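Side-chain contacts in putative secreted lipase (Streptomyces sp. W007, PDB 5H6B), which probably hydrolyses triacylglycerols, as a thermostable secreted lipase with the alpha/beta-hydrolase fold: residues A[243-246]-A[247-250]; A[159-162]-A[163-166]. One frame throughout, in Å; residues are numbered along the deposited sequence.

Contact 1. Residues A[243-246]-A[247-250]; sequences FHEV and ANAL
The amide of N248 stands nearly upright against the carboxylate of E245, the two planes 82° apart. ND2 of N248 gives a hydrogen bond to OE1 of E245, 3.2 Å long. The bond is bent, and it reaches OE1 from above the carboxylate plane. E245 comes to this place because its CG lies anti to the backbone N (chi1 -164°) and its chain then bends at chi2. OE1 also bonds to T258, and OE2 forms a salt bridge with R217. H244 also lies beside the N248 amide. Its ring is steeply inclined to the N248 amide, and ND1 of H244 stays 3.9 Å from ND2 of N248. ND1 is bonded to T258 instead, while ND2 of N248 has a second acceptor in the backbone O of T256. These residues sit on helix 240-250, which packs against the parallel sheet of an alpha/beta-hydrolase fold. Replacing N248 with an alanine would probably leave the T256 carbonyl without this donor and take one bond from the E245 carboxylate. On the sheet side V246 and L250 lie side by side and point the same way. CG1 of V246 meets CD1 of L250 at 4.0 Å, and both side chains touch V106. Backbone N of L250 bonds to O of V246 at 3.0 Å, one turn back.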
loop_
_atom_site.group_PDB
_atom_site.type_symbol
_atom_site.label_atom_id
_atom_site.label_comp_id
_atom_site.label_asym_id
_atom_site.label_seq_id
_atom_site.Cartn_x
_atom_site.Cartn_y
_atom_site.Cartn_z
ATOM N N PHE A 243 6.237 7.184 7.435
ATOM C CA PHE A 243 5.382 8.129 6.702
ATOM C C PHE A 243 6.137 9.354 6.143
ATOM O O PHE A 243 5.791 9.850 5.073
ATOM C CB PHE A 243 4.157 8.543 7.548
ATOM C CG PHE A 243 3.267 7.382 7.978
ATOM C CD1 PHE A 243 3.242 6.160 7.281
ATOM C CD2 PHE A 243 2.416 7.525 9.077
ATOM C CE1 PHE A 243 2.404 5.113 7.687
ATOM C CE2 PHE A 243 1.579 6.475 9.483
ATOM C CZ PHE A 243 1.569 5.276 8.782
ATOM N N HIS A 244 7.168 9.817 6.846
ATOM C CA HIS A 244 8.053 10.857 6.316
ATOM C C HIS A 244 8.703 10.407 5.022
ATOM O O HIS A 244 8.783 11.189 4.049
ATOM C CB HIS A 244 9.130 11.221 7.324
ATOM C CG HIS A 244 9.874 12.470 6.984
ATOM N ND1 HIS A 244 11.067 12.462 6.286
ATOM C CD2 HIS A 244 9.594 13.770 7.250
ATOM C CE1 HIS A 244 11.484 13.708 6.137
ATOM N NE2 HIS A 244 10.612 14.519 6.715
ATOM N N GLU A 245 9.159 9.147 5.014
ATOM C CA GLU A 245 9.730 8.548 3.808
ATOM C C GLU A 245 8.688 8.424 2.696
ATOM O O GLU A 245 9.002 8.640 1.541
ATOM C CB GLU A 245 10.396 7.206 4.120
ATOM C CG GLU A 245 11.339 6.704 3.042
ATOM C CD GLU A 245 12.573 7.594 2.840
ATOM O OE1 GLU A 245 12.801 8.553 3.601
ATOM O OE2 GLU A 245 13.328 7.327 1.898
ATOM N N VAL A 246 7.435 8.147 3.052
ATOM C CA VAL A 246 6.344 8.201 2.076
ATOM C C VAL A 246 6.190 9.611 1.482
ATOM O O VAL A 246 5.997 9.764 0.274
ATOM C CB VAL A 246 4.999 7.723 2.673
ATOM C CG1 VAL A 246 3.858 7.894 1.673
ATOM C CG2 VAL A 246 5.093 6.269 3.096
ATOM N N ALA A 247 6.240 10.628 2.333
ATOM C CA ALA A 247 6.150 12.017 1.878
ATOM C C ALA A 247 7.347 12.419 0.972
ATOM O O ALA A 247 7.171 13.178 0.053
ATOM C CB ALA A 247 6.031 12.957 3.065
ATOM N N ASN A 248 8.539 11.868 1.217
ATOM C CA ASN A 248 9.685 12.068 0.309
ATOM C C ASN A 248 9.420 11.511 -1.066
ATOM O O ASN A 248 9.649 12.213 -2.062
ATOM C CB ASN A 248 10.966 11.432 0.846
ATOM C CG ASN A 248 11.556 12.213 1.989
ATOM O OD1 ASN A 248 11.235 13.378 2.171
ATOM N ND2 ASN A 248 12.429 11.586 2.761
ATOM N N ALA A 249 8.942 10.262 -1.120
ATOM C CA ALA A 249 8.641 9.605 -2.396
ATOM C C ALA A 249 7.509 10.304 -3.167
ATOM O O ALA A 249 7.523 10.337 -4.396
ATOM C CB ALA A 249 8.300 8.144 -2.180
ATOM N N LEU A 250 6.533 10.865 -2.462
ATOM C CA LEU A 250 5.430 11.562 -3.143
ATOM C C LEU A 250 5.813 12.941 -3.714
ATOM O O LEU A 250 5.088 13.482 -4.546
ATOM C CB LEU A 250 4.228 11.706 -2.207
ATOM C CG LEU A 250 3.508 10.416 -1.799
ATOM C CD1 LEU A 250 2.457 10.722 -0.740
ATOM C CD2 LEU A 250 2.876 9.714 -2.988
#

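Contact 2. Residues A[159-162]-A[163-166]; sequences FISD and NTPG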
loop_
_atom_site.group_PDB
_atom_site.type_symbol
_atom_site.label_atom_id
_atom_site.label_comp_id
_atom_site.label_asym_id
_atom_site.label_seq_id
_atom_site.Cartn_x
_atom_site.Cartn_y
_atom_site.Cartn_z
ATOM N N PHE A 159 -14.169 -16.009 10.961
ATOM C CA PHE A 159 -14.700 -15.877 9.593
ATOM C C PHE A 159 -13.769 -16.254 8.462
ATOM O O PHE A 159 -14.096 -15.980 7.319
ATOM C CB PHE A 159 -15.167 -14.447 9.362
ATOM C CG PHE A 159 -16.057 -13.949 10.434
ATOM C CD1 PHE A 159 -17.267 -14.590 10.688
ATOM C CD2 PHE A 159 -15.689 -12.875 11.215
ATOM C CE1 PHE A 159 -18.103 -14.143 11.690
ATOM C CE2 PHE A 159 -16.524 -12.424 12.216
ATOM C CZ PHE A 159 -17.735 -13.053 12.454
ATOM N N ILE A 160 -12.630 -16.883 8.753
ATOM C CA ILE A 160 -11.636 -17.186 7.710
ATOM C C ILE A 160 -11.075 -18.593 7.838
ATOM O O ILE A 160 -11.296 -19.276 8.830
ATOM C CB ILE A 160 -10.481 -16.145 7.666
ATOM C CG1 ILE A 160 -9.750 -16.026 9.013
ATOM C CG2 ILE A 160 -11.003 -14.780 7.226
ATOM C CD1 ILE A 160 -8.447 -16.788 9.074
ATOM N N SER A 161 -10.377 -19.022 6.795
ATOM C CA SER A 161 -9.696 -20.314 6.782
ATOM C C SER A 161 -8.526 -20.221 5.824
ATOM O O SER A 161 -8.333 -19.198 5.161
ATOM C CB SER A 161 -10.656 -21.415 6.306
ATOM O OG SER A 161 -11.053 -21.201 4.952
ATOM N N ASP A 162 -7.786 -21.318 5.716
ATOM C CA ASP A 162 -6.747 -21.463 4.687
ATOM C C ASP A 162 -7.260 -21.250 3.260
ATOM O O ASP A 162 -6.480 -20.889 2.395
ATOM C CB ASP A 162 -6.072 -22.842 4.785
ATOM C CG ASP A 162 -5.379 -23.082 6.135
ATOM O OD1 ASP A 162 -5.319 -22.172 6.990
ATOM O OD2 ASP A 162 -4.889 -24.206 6.341
ATOM N N ASN A 163 -8.554 -21.465 3.015
ATOM C CA ASN A 163 -9.147 -21.252 1.690
ATOM C C ASN A 163 -9.728 -19.861 1.444
ATOM O O ASN A 163 -10.264 -19.616 0.362
ATOM C CB ASN A 163 -10.261 -22.282 1.443
ATOM C CG ASN A 163 -9.771 -23.704 1.563
ATOM O OD1 ASN A 163 -8.897 -24.127 0.814
ATOM N ND2 ASN A 163 -10.319 -24.447 2.512
ATOM N N THR A 164 -9.665 -18.956 2.421
ATOM C CA THR A 164 -10.177 -17.589 2.207
ATOM C C THR A 164 -9.295 -17.008 1.092
ATOM O O THR A 164 -8.078 -17.040 1.233
ATOM C CB THR A 164 -10.144 -16.742 3.493
ATOM O OG1 THR A 164 -10.886 -17.415 4.517
ATOM C CG2 THR A 164 -10.740 -15.369 3.269
ATOM N N PRO A 165 -9.898 -16.580 -0.041
ATOM C CA PRO A 165 -9.112 -16.343 -1.270
ATOM C C PRO A 165 -8.055 -15.235 -1.172
ATOM O O PRO A 165 -6.968 -15.409 -1.687
ATOM C CB PRO A 165 -10.179 -15.960 -2.315
ATOM C CG PRO A 165 -11.464 -16.472 -1.778
ATOM C CD PRO A 165 -11.342 -16.373 -0.283
ATOM N N GLY A 166 -8.397 -14.116 -0.531
ATOM C CA GLY A 166 -7.441 -13.064 -0.214
ATOM C C GLY A 166 -6.208 -13.508 0.570
ATOM O O GLY A 166 -5.158 -12.896 0.449
#
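Hydrogen bonds between S161 and T164 close this short turn. Backbone N of S161 gives a fairly straight bond to OG1 of T164 at 2.8 Å. The threonine hydroxyl lies beside its own backbone N (chi1 -56°), which turns it back toward the incoming chain. There OG1 of T164 also sits against CB of I160, 3.4 Å away. In the reverse direction, N of T164 bonds to O of S161 at 3.1 Å. The donor stands well above the carbonyl plane, 61° out of it. A third bond runs from N of N163 to OG of S161, 3.2 Å long and less straight. The serine OG sits between its backbone N and carbonyl carbon (chi1 64°), folded over the start of the turn. S161 thus uses its N, O and OG, and T164 its N and OG1.

Apolar contact is slight. I160 and T164 cross at about a right angle, and CG2 of I160 meets CG2 of T164 at 4.0 Å. Both side chains touch L77 of a nearby loop. T164 is buried, although S161, D162 and N163 around it are exposed.

Together S161 to T164 form a type I beta turn. It delivers the chain into helix 165-168, with T164 at the N-cap position and P165 as the first helical residue.

How the contacts relate
Contact 1 is partly buried and contact 2 lies at the surface. Their centres are 33 Å apart, on opposite sides of the chain's centre, and they share no element. Contact 1 stays within helix 240-250, close to the central sheet, and contact 2 leads from a loop into helix 165-168. Their chemistry follows their place. In contact 1 the backbone makes regular helical bonds, one flank carries charged and amide groups tied to neighbouring parts of the chain, and another is apolar against the strands. Across contact 1 a carboxylate meets an amide, and the charged partner of the carboxylate lies beyond the contact. In contact 2 side-chain hydroxyls bond to backbone N-H groups, and apolar contact is small.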